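Long-range contacts in hypothetical protein ST1066 (Sulfolobus tokodaii, PDB 2PJZ), which probably binds and hydrolyses ATP as the nucleotide-binding component of an ABC transporter, possibly one for cobalt: residues A131-T139 against L152-R163; T44-L53 against R75-A83. All coordinates share one frame; numbering follows the deposited sequence.

How the interactions relate
Interaction 1 packs helix 131-144 against the loop between strand 149-153 and helix 161-173; interaction 2 packs helix 43-50 against strand 76-78 and the loop after it. Both reach the same sheet, in which strands 149-153 and 76-78 are parallel neighbours, and their centres lie about 16 Å apart. Each runs from a buried part to a more exposed one. Across interaction 1 the contact is apolar and water-mediated, whereas interaction 2 adds a direct hydroxyl bond and a charge pair at its more exposed end. Asn79, from the loop of interaction 2, joins the two: OD1 probably accepts from Asp153 N, 2.8 Å away, and its O from Arg138.

Interaction 1: residues A131-T139 against L152-R163; sequences AGQSVLVRT and LDEPFENVDAAR
Ala131 rests CB on the side-chain amide of Asn158, 3.5 Å from ND2, where the LSAGQ signature of an ABC nucleotide-binding domain meets the D-loop that follows the Walker B strand. Water 1 seals this corner, accepting from Asn158 ND2, donating to Glu157 O and making a weak bond to Ala131 O. At Gly132 the backbones come closest, with CA only 3.1 Å from Asn158 O. A beta carbon built on Gly132 would fall 2.3 Å from that same Asn158 O, a clash, so a side chain here is incompatible with this approach.

Almost one helical turn on, Val135 spreads its two methyls over the loop. CG2 lies 3.6 Å from Glu154 O. CG1, set between the backbone N and the carbonyl carbon (chi1 79°), presses on Val159 CG2 at 3.5 Å, tighter than usual van der Waals contact. Leu136 meets Val159 tip to tip from the neighbouring position, while its CD1 packs 3.8 Å from Arg163 CD, the extended arginine chain crossing it at about a right angle.

Arg138 is oriented from within the helix: NE and NH2 both grip Ser134 OG, which lies 3° or less from the guanidinium plane, and Val135 CA sits over one face of the group. NH1 then reaches Asp153 O through water 3. Thr139 ends the series with OG1 near Pro155 CB and bonded to Asn79 ND2; water 4 sits 2.7 Å from Thr139 OG1 and donates to Pro155 O at 2.6 Å.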
# COMPACT_ATOMS: atom_id res chain seq x y z
N ALA A 131 15.70 8.49 -2.34
CA ALA A 131 14.39 7.96 -1.93
C ALA A 131 13.51 7.60 -3.13
O ALA A 131 12.96 6.48 -3.20
CB ALA A 131 13.68 8.96 -1.04
N GLY A 132 13.37 8.53 -4.07
CA GLY A 132 12.60 8.29 -5.30
C GLY A 132 13.14 7.12 -6.11
O GLY A 132 12.40 6.23 -6.53
N GLN A 133 14.45 7.11 -6.32
CA GLN A 133 15.10 6.00 -7.03
C GLN A 133 14.95 4.64 -6.34
O GLN A 133 14.67 3.63 -7.00
CB GLN A 133 16.59 6.30 -7.19
CG GLN A 133 16.90 7.37 -8.23
CD GLN A 133 18.40 7.62 -8.32
OE1 GLN A 133 19.13 7.41 -7.35
NE2 GLN A 133 18.87 8.04 -9.49
N SER A 134 15.16 4.63 -5.02
CA SER A 134 15.04 3.41 -4.19
C SER A 134 13.64 2.78 -4.32
O SER A 134 13.54 1.57 -4.60
CB SER A 134 15.32 3.73 -2.72
OG SER A 134 15.17 2.57 -1.90
N VAL A 135 12.59 3.58 -4.12
CA VAL A 135 11.21 3.07 -4.25
C VAL A 135 10.87 2.63 -5.67
O VAL A 135 10.19 1.61 -5.86
CB VAL A 135 10.11 4.00 -3.63
CG1 VAL A 135 9.74 5.19 -4.55
CG2 VAL A 135 8.83 3.18 -3.35
N LEU A 136 11.36 3.35 -6.67
CA LEU A 136 11.11 2.92 -8.05
C LEU A 136 11.76 1.60 -8.33
O LEU A 136 11.12 0.71 -8.93
CB LEU A 136 11.56 3.97 -9.08
CG LEU A 136 10.65 5.21 -9.12
CD1 LEU A 136 11.32 6.34 -9.94
CD2 LEU A 136 9.27 4.88 -9.65
N VAL A 137 13.01 1.45 -7.90
CA VAL A 137 13.73 0.17 -8.09
C VAL A 137 13.02 -0.97 -7.32
O VAL A 137 12.78 -2.07 -7.89
CB VAL A 137 15.23 0.30 -7.71
CG1 VAL A 137 15.93 -1.07 -7.58
CG2 VAL A 137 15.95 1.19 -8.75
N ARG A 138 12.65 -0.71 -6.07
CA ARG A 138 11.99 -1.74 -5.25
C ARG A 138 10.60 -2.14 -5.79
O ARG A 138 10.24 -3.34 -5.80
CB ARG A 138 11.91 -1.27 -3.78
CG ARG A 138 13.27 -1.39 -3.05
CD ARG A 138 13.17 -0.95 -1.56
NE ARG A 138 13.12 0.51 -1.41
CZ ARG A 138 12.03 1.21 -1.07
NH1 ARG A 138 10.87 0.61 -0.81
NH2 ARG A 138 12.12 2.53 -0.96
N THR A 139 9.83 -1.17 -6.24
CA THR A 139 8.54 -1.48 -6.88
C THR A 139 8.76 -2.28 -8.18
O THR A 139 8.06 -3.27 -8.45
CB THR A 139 7.70 -0.20 -7.12
OG1 THR A 139 7.40 0.41 -5.85
CG2 THR A 139 6.37 -0.54 -7.80
N LEU A 152 2.24 -3.28 -1.71
CA LEU A 152 3.04 -2.14 -2.12
C LEU A 152 2.94 -1.00 -1.12
O LEU A 152 1.86 -0.52 -0.82
CB LEU A 152 2.66 -1.69 -3.53
CG LEU A 152 2.89 -2.70 -4.63
CD1 LEU A 152 2.31 -2.18 -5.95
CD2 LEU A 152 4.40 -3.01 -4.77
N ASP A 153 4.09 -0.61 -0.57
CA ASP A 153 4.15 0.52 0.36
C ASP A 153 4.52 1.83 -0.39
O ASP A 153 5.56 1.91 -1.05
CB ASP A 153 5.17 0.24 1.45
CG ASP A 153 5.18 1.31 2.54
OD1 ASP A 153 4.12 1.89 2.84
OD2 ASP A 153 6.26 1.57 3.06
N GLU A 154 3.67 2.84 -0.26
CA GLU A 154 3.98 4.22 -0.73
C GLU A 154 4.79 4.27 -2.02
O GLU A 154 5.90 4.84 -2.03
CB GLU A 154 4.75 4.99 0.35
CG GLU A 154 3.93 5.25 1.59
CD GLU A 154 2.92 6.39 1.42
OE1 GLU A 154 2.70 6.88 0.27
OE2 GLU A 154 2.34 6.76 2.45
N PRO A 155 4.26 3.68 -3.11
CA PRO A 155 5.11 3.56 -4.30
C PRO A 155 5.37 4.90 -5.02
O PRO A 155 6.17 4.95 -5.93
CB PRO A 155 4.33 2.60 -5.21
CG PRO A 155 2.89 2.76 -4.79
CD PRO A 155 2.91 3.10 -3.32
N PHE A 156 4.72 5.97 -4.56
CA PHE A 156 4.75 7.25 -5.29
C PHE A 156 5.45 8.35 -4.50
O PHE A 156 5.67 9.45 -5.02
CB PHE A 156 3.33 7.73 -5.59
CG PHE A 156 2.43 6.68 -6.19
CD1 PHE A 156 2.62 6.23 -7.48
CD2 PHE A 156 1.37 6.16 -5.44
CE1 PHE A 156 1.77 5.27 -8.04
CE2 PHE A 156 0.52 5.21 -5.99
CZ PHE A 156 0.72 4.76 -7.29
N GLU A 157 5.82 8.06 -3.26
CA GLU A 157 6.38 9.09 -2.40
C GLU A 157 7.79 9.42 -2.85
O GLU A 157 8.57 8.53 -3.16
CB GLU A 157 6.30 8.65 -0.94
CG GLU A 157 6.71 9.73 0.04
CD GLU A 157 6.15 9.52 1.44
OE1 GLU A 157 5.75 8.38 1.79
OE2 GLU A 157 6.12 10.51 2.20
N ASN A 158 8.11 10.72 -2.96
CA ASN A 158 9.44 11.16 -3.44
C ASN A 158 9.72 10.83 -4.93
O ASN A 158 10.87 10.88 -5.39
CB ASN A 158 10.55 10.58 -2.54
CG ASN A 158 10.31 10.86 -1.06
OD1 ASN A 158 10.06 12.01 -0.67
ND2 ASN A 158 10.37 9.81 -0.23
N VAL A 159 8.66 10.53 -5.67
CA VAL A 159 8.76 10.21 -7.08
C VAL A 159 8.15 11.37 -7.90
O VAL A 159 7.04 11.79 -7.62
CB VAL A 159 8.04 8.88 -7.43
CG1 VAL A 159 8.06 8.67 -8.93
CG2 VAL A 159 8.74 7.70 -6.73
N ASP A 160 8.89 11.86 -8.90
CA ASP A 160 8.42 13.01 -9.69
C ASP A 160 7.18 12.60 -10.49
O ASP A 160 6.96 11.42 -10.72
CB ASP A 160 9.53 13.55 -10.61
CG ASP A 160 9.76 12.68 -11.85
OD1 ASP A 160 10.32 11.58 -11.72
OD2 ASP A 160 9.43 13.10 -12.96
N ALA A 161 6.37 13.58 -10.92
CA ALA A 161 5.12 13.29 -11.61
C ALA A 161 5.21 12.35 -12.80
O ALA A 161 4.38 11.44 -12.93
CB ALA A 161 4.38 14.60 -12.01
N ALA A 162 6.20 12.56 -13.67
CA ALA A 162 6.35 11.73 -14.87
C ALA A 162 6.59 10.27 -14.53
O ALA A 162 5.95 9.37 -15.09
CB ALA A 162 7.47 12.28 -15.79
N ARG A 163 7.51 10.02 -13.60
CA ARG A 163 7.83 8.66 -13.18
C ARG A 163 6.71 8.01 -12.36
O ARG A 163 6.56 6.80 -12.37
CB ARG A 163 9.17 8.60 -12.45
CG ARG A 163 10.32 8.81 -13.42
CD ARG A 163 11.64 8.96 -12.72
NE ARG A 163 12.62 9.46 -13.68
CZ ARG A 163 13.93 9.44 -13.50
NH1 ARG A 163 14.45 8.95 -12.38
NH2 ARG A 163 14.73 9.94 -14.44
O HOH W 1 10.21 6.96 -1.20
O HOH W 2 14.07 11.19 -4.13
O HOH W 3 8.34 1.76 0.12
O HOH W 4 7.39 2.92 -6.96

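Interaction 2: residues T44-L53 against R75-A83; sequences TTLLRAISGL and RYSTNLPEA. With SO4 (sulfate ion), chain C.
Leu80 turns its isobutyl group into the side of helix 43-50, consistent with the helix that follows the P-loop of an ABC ATPase, and its two methyls divide the surface between them. CD1 sits 3.8 Å from Arg48 CG, with the two side chains crossing at about a right angle, and also touches Leu53 CD1 and the backbone O of Leu47. CD2 faces Thr44 CG2 at 3.9 Å, the leucine and threonine sliding past each other in opposite directions.

Beyond this apolar patch, Tyr76 extends from the edge strand of the sheet with CG anti to the backbone N (chi1 177°), which carries its hydroxyl to the last turn of the helix. Ser51 OG meets the ring at its edge, near its plane, and accepts from Tyr76 OH at 2.8 Å. The same Ser51 OG donates to Leu47 O over 2.8 Å, tilted 31° from the carbonyl plane, while Ser51 N reaches that oxygen from the opposite face. With an alanine at Ser51, Tyr76 OH would probably be left without this acceptor and Leu47 O with one grip instead of two.

Farther out, Leu53 CD1 packs on Glu82 CB at 3.7 Å. Glu82 bends back so that OE2 stands over a face of the Arg48 guanidinium, 2.8 Å from NE, the guanidinium and carboxylate planes lying 23° apart. No N-H points at this oxygen, well out of the guanidinium plane, so the pair is held by charge alone; because Arg48 has a second deposited conformer, the closeness of this approach is doubtful.

Thr44 N bonds to sulfate O2 at 3.0 Å, consistent with a Walker A phosphate site. The chemistry implies a directional chain of two hydroxyl bonds, Tyr76 OH to Ser51 OG to Leu47 O, that ties the helix end to the sheet edge, beside a looser electrostatic link near the surface.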
# COMPACT_ATOMS: atom_id res chain seq x y z
N THR A 44 2.10 0.91 7.07
CA THR A 44 3.30 0.23 6.66
C THR A 44 3.54 -0.99 7.57
O THR A 44 3.95 -2.05 7.09
CB THR A 44 4.54 1.16 6.68
OG1 THR A 44 4.36 2.20 5.72
CG2 THR A 44 5.84 0.39 6.33
N THR A 45 3.26 -0.82 8.86
CA THR A 45 3.35 -1.91 9.82
C THR A 45 2.42 -3.06 9.42
O THR A 45 2.80 -4.22 9.53
CB THR A 45 3.06 -1.44 11.27
OG1 THR A 45 4.07 -0.50 11.64
CG2 THR A 45 3.13 -2.59 12.22
N LEU A 46 1.23 -2.74 8.96
CA LEU A 46 0.30 -3.78 8.48
C LEU A 46 0.86 -4.56 7.30
O LEU A 46 0.84 -5.79 7.28
CB LEU A 46 -1.03 -3.12 8.11
CG LEU A 46 -2.40 -3.76 8.37
CD1 LEU A 46 -2.50 -4.34 9.76
CD2 LEU A 46 -3.45 -2.62 8.22
N LEU A 47 1.44 -3.85 6.33
CA LEU A 47 2.09 -4.50 5.21
C LEU A 47 3.27 -5.35 5.63
O LEU A 47 3.50 -6.42 5.06
CB LEU A 47 2.55 -3.44 4.21
CG LEU A 47 2.25 -3.64 2.73
CD1 LEU A 47 0.84 -4.26 2.37
CD2 LEU A 47 2.41 -2.26 2.05
N ARG A 48 4.05 -4.88 6.60
CA ARG A 48 5.18 -5.66 7.09
C ARG A 48 4.69 -6.99 7.69
O ARG A 48 5.26 -8.04 7.43
CB ARG A 48 6.03 -4.83 8.07
CG ARG A 48 6.95 -3.79 7.38
CD ARG A 48 7.63 -2.83 8.37
NE ARG A 48 8.67 -3.48 9.16
CZ ARG A 48 9.15 -3.04 10.32
NH1 ARG A 48 8.68 -1.93 10.88
NH2 ARG A 48 10.10 -3.72 10.92
N ALA A 49 3.63 -6.95 8.49
CA ALA A 49 3.04 -8.17 9.06
C ALA A 49 2.57 -9.14 7.96
O ALA A 49 2.86 -10.34 8.00
CB ALA A 49 1.91 -7.83 9.99
N ILE A 50 1.83 -8.62 6.98
CA ILE A 50 1.36 -9.46 5.86
C ILE A 50 2.54 -10.10 5.11
O ILE A 50 2.47 -11.25 4.67
CB ILE A 50 0.47 -8.61 4.87
CG1 ILE A 50 -0.82 -8.11 5.57
CG2 ILE A 50 0.17 -9.39 3.59
CD1 ILE A 50 -1.57 -7.00 4.75
N SER A 51 3.65 -9.36 5.00
CA SER A 51 4.85 -9.83 4.28
C SER A 51 5.79 -10.71 5.09
O SER A 51 6.86 -11.12 4.59
CB SER A 51 5.64 -8.65 3.70
OG SER A 51 4.77 -7.80 2.99
N GLY A 52 5.40 -11.03 6.32
CA GLY A 52 6.16 -12.00 7.11
C GLY A 52 7.34 -11.34 7.84
O GLY A 52 8.30 -12.00 8.22
N LEU A 53 7.27 -10.03 8.03
CA LEU A 53 8.43 -9.25 8.52
C LEU A 53 8.26 -8.73 9.95
O LEU A 53 9.18 -8.09 10.50
CB LEU A 53 8.71 -8.07 7.56
CG LEU A 53 9.07 -8.43 6.11
CD1 LEU A 53 8.89 -7.22 5.17
CD2 LEU A 53 10.49 -8.97 6.07
N ARG A 75 4.84 -16.54 -5.57
CA ARG A 75 3.77 -15.72 -6.17
C ARG A 75 3.42 -14.42 -5.47
O ARG A 75 2.57 -13.67 -5.96
CB ARG A 75 2.51 -16.56 -6.37
CG ARG A 75 2.83 -17.80 -7.27
CD ARG A 75 1.57 -18.49 -7.68
NE ARG A 75 1.76 -19.90 -7.99
CZ ARG A 75 1.79 -20.40 -9.21
NH1 ARG A 75 1.66 -19.60 -10.27
NH2 ARG A 75 1.95 -21.71 -9.37
N TYR A 76 4.05 -14.17 -4.32
CA TYR A 76 3.85 -12.91 -3.59
C TYR A 76 5.10 -12.05 -3.69
O TYR A 76 6.22 -12.56 -3.60
CB TYR A 76 3.58 -13.24 -2.10
CG TYR A 76 3.43 -11.99 -1.25
CD1 TYR A 76 2.21 -11.33 -1.18
CD2 TYR A 76 4.52 -11.45 -0.55
CE1 TYR A 76 2.06 -10.17 -0.42
CE2 TYR A 76 4.38 -10.30 0.23
CZ TYR A 76 3.14 -9.66 0.28
OH TYR A 76 2.96 -8.54 1.04
N SER A 77 4.91 -10.74 -3.86
CA SER A 77 5.99 -9.77 -3.85
C SER A 77 5.64 -8.57 -2.99
O SER A 77 4.47 -8.21 -2.87
CB SER A 77 6.24 -9.20 -5.27
OG SER A 77 6.80 -10.16 -6.09
N THR A 78 6.66 -7.92 -2.44
CA THR A 78 6.49 -6.62 -1.79
C THR A 78 7.66 -5.71 -2.22
O THR A 78 8.73 -6.20 -2.60
CB THR A 78 6.42 -6.73 -0.21
OG1 THR A 78 6.21 -5.43 0.40
CG2 THR A 78 7.73 -7.33 0.36
N ASN A 79 7.41 -4.42 -2.22
CA ASN A 79 8.49 -3.44 -2.43
C ASN A 79 9.07 -2.93 -1.14
O ASN A 79 9.89 -2.01 -1.16
CB ASN A 79 7.97 -2.25 -3.26
CG ASN A 79 7.00 -1.36 -2.47
OD1 ASN A 79 6.54 -1.71 -1.38
ND2 ASN A 79 6.73 -0.17 -3.02
N LEU A 80 8.68 -3.53 0.00
CA LEU A 80 9.17 -3.02 1.31
C LEU A 80 10.69 -3.12 1.39
O LEU A 80 11.29 -4.12 0.95
CB LEU A 80 8.56 -3.79 2.50
CG LEU A 80 7.12 -3.44 2.86
CD1 LEU A 80 6.56 -4.61 3.72
CD2 LEU A 80 6.98 -2.10 3.60
N PRO A 81 11.33 -2.08 1.96
CA PRO A 81 12.80 -2.06 1.96
C PRO A 81 13.40 -3.29 2.66
O PRO A 81 14.46 -3.75 2.26
CB PRO A 81 13.15 -0.77 2.72
CG PRO A 81 11.97 0.07 2.65
CD PRO A 81 10.75 -0.89 2.59
N GLU A 82 12.70 -3.81 3.67
CA GLU A 82 13.14 -5.00 4.43
C GLU A 82 13.36 -6.25 3.54
O GLU A 82 14.13 -7.16 3.89
CB GLU A 82 12.11 -5.34 5.52
CG GLU A 82 12.02 -4.37 6.70
CD GLU A 82 11.06 -3.20 6.50
OE1 GLU A 82 10.65 -2.86 5.36
OE2 GLU A 82 10.74 -2.58 7.53
N ALA A 83 12.69 -6.28 2.39
CA ALA A 83 12.83 -7.42 1.44
C ALA A 83 14.11 -7.36 0.60
O ALA A 83 14.43 -8.31 -0.13
CB ALA A 83 11.57 -7.53 0.52
S SO4 C . 2.10 4.70 8.45
O1 SO4 C . 2.40 4.22 9.83
O2 SO4 C . 2.76 3.79 7.50
O3 SO4 C . 0.68 4.71 8.16
O4 SO4 C . 2.69 6.00 8.23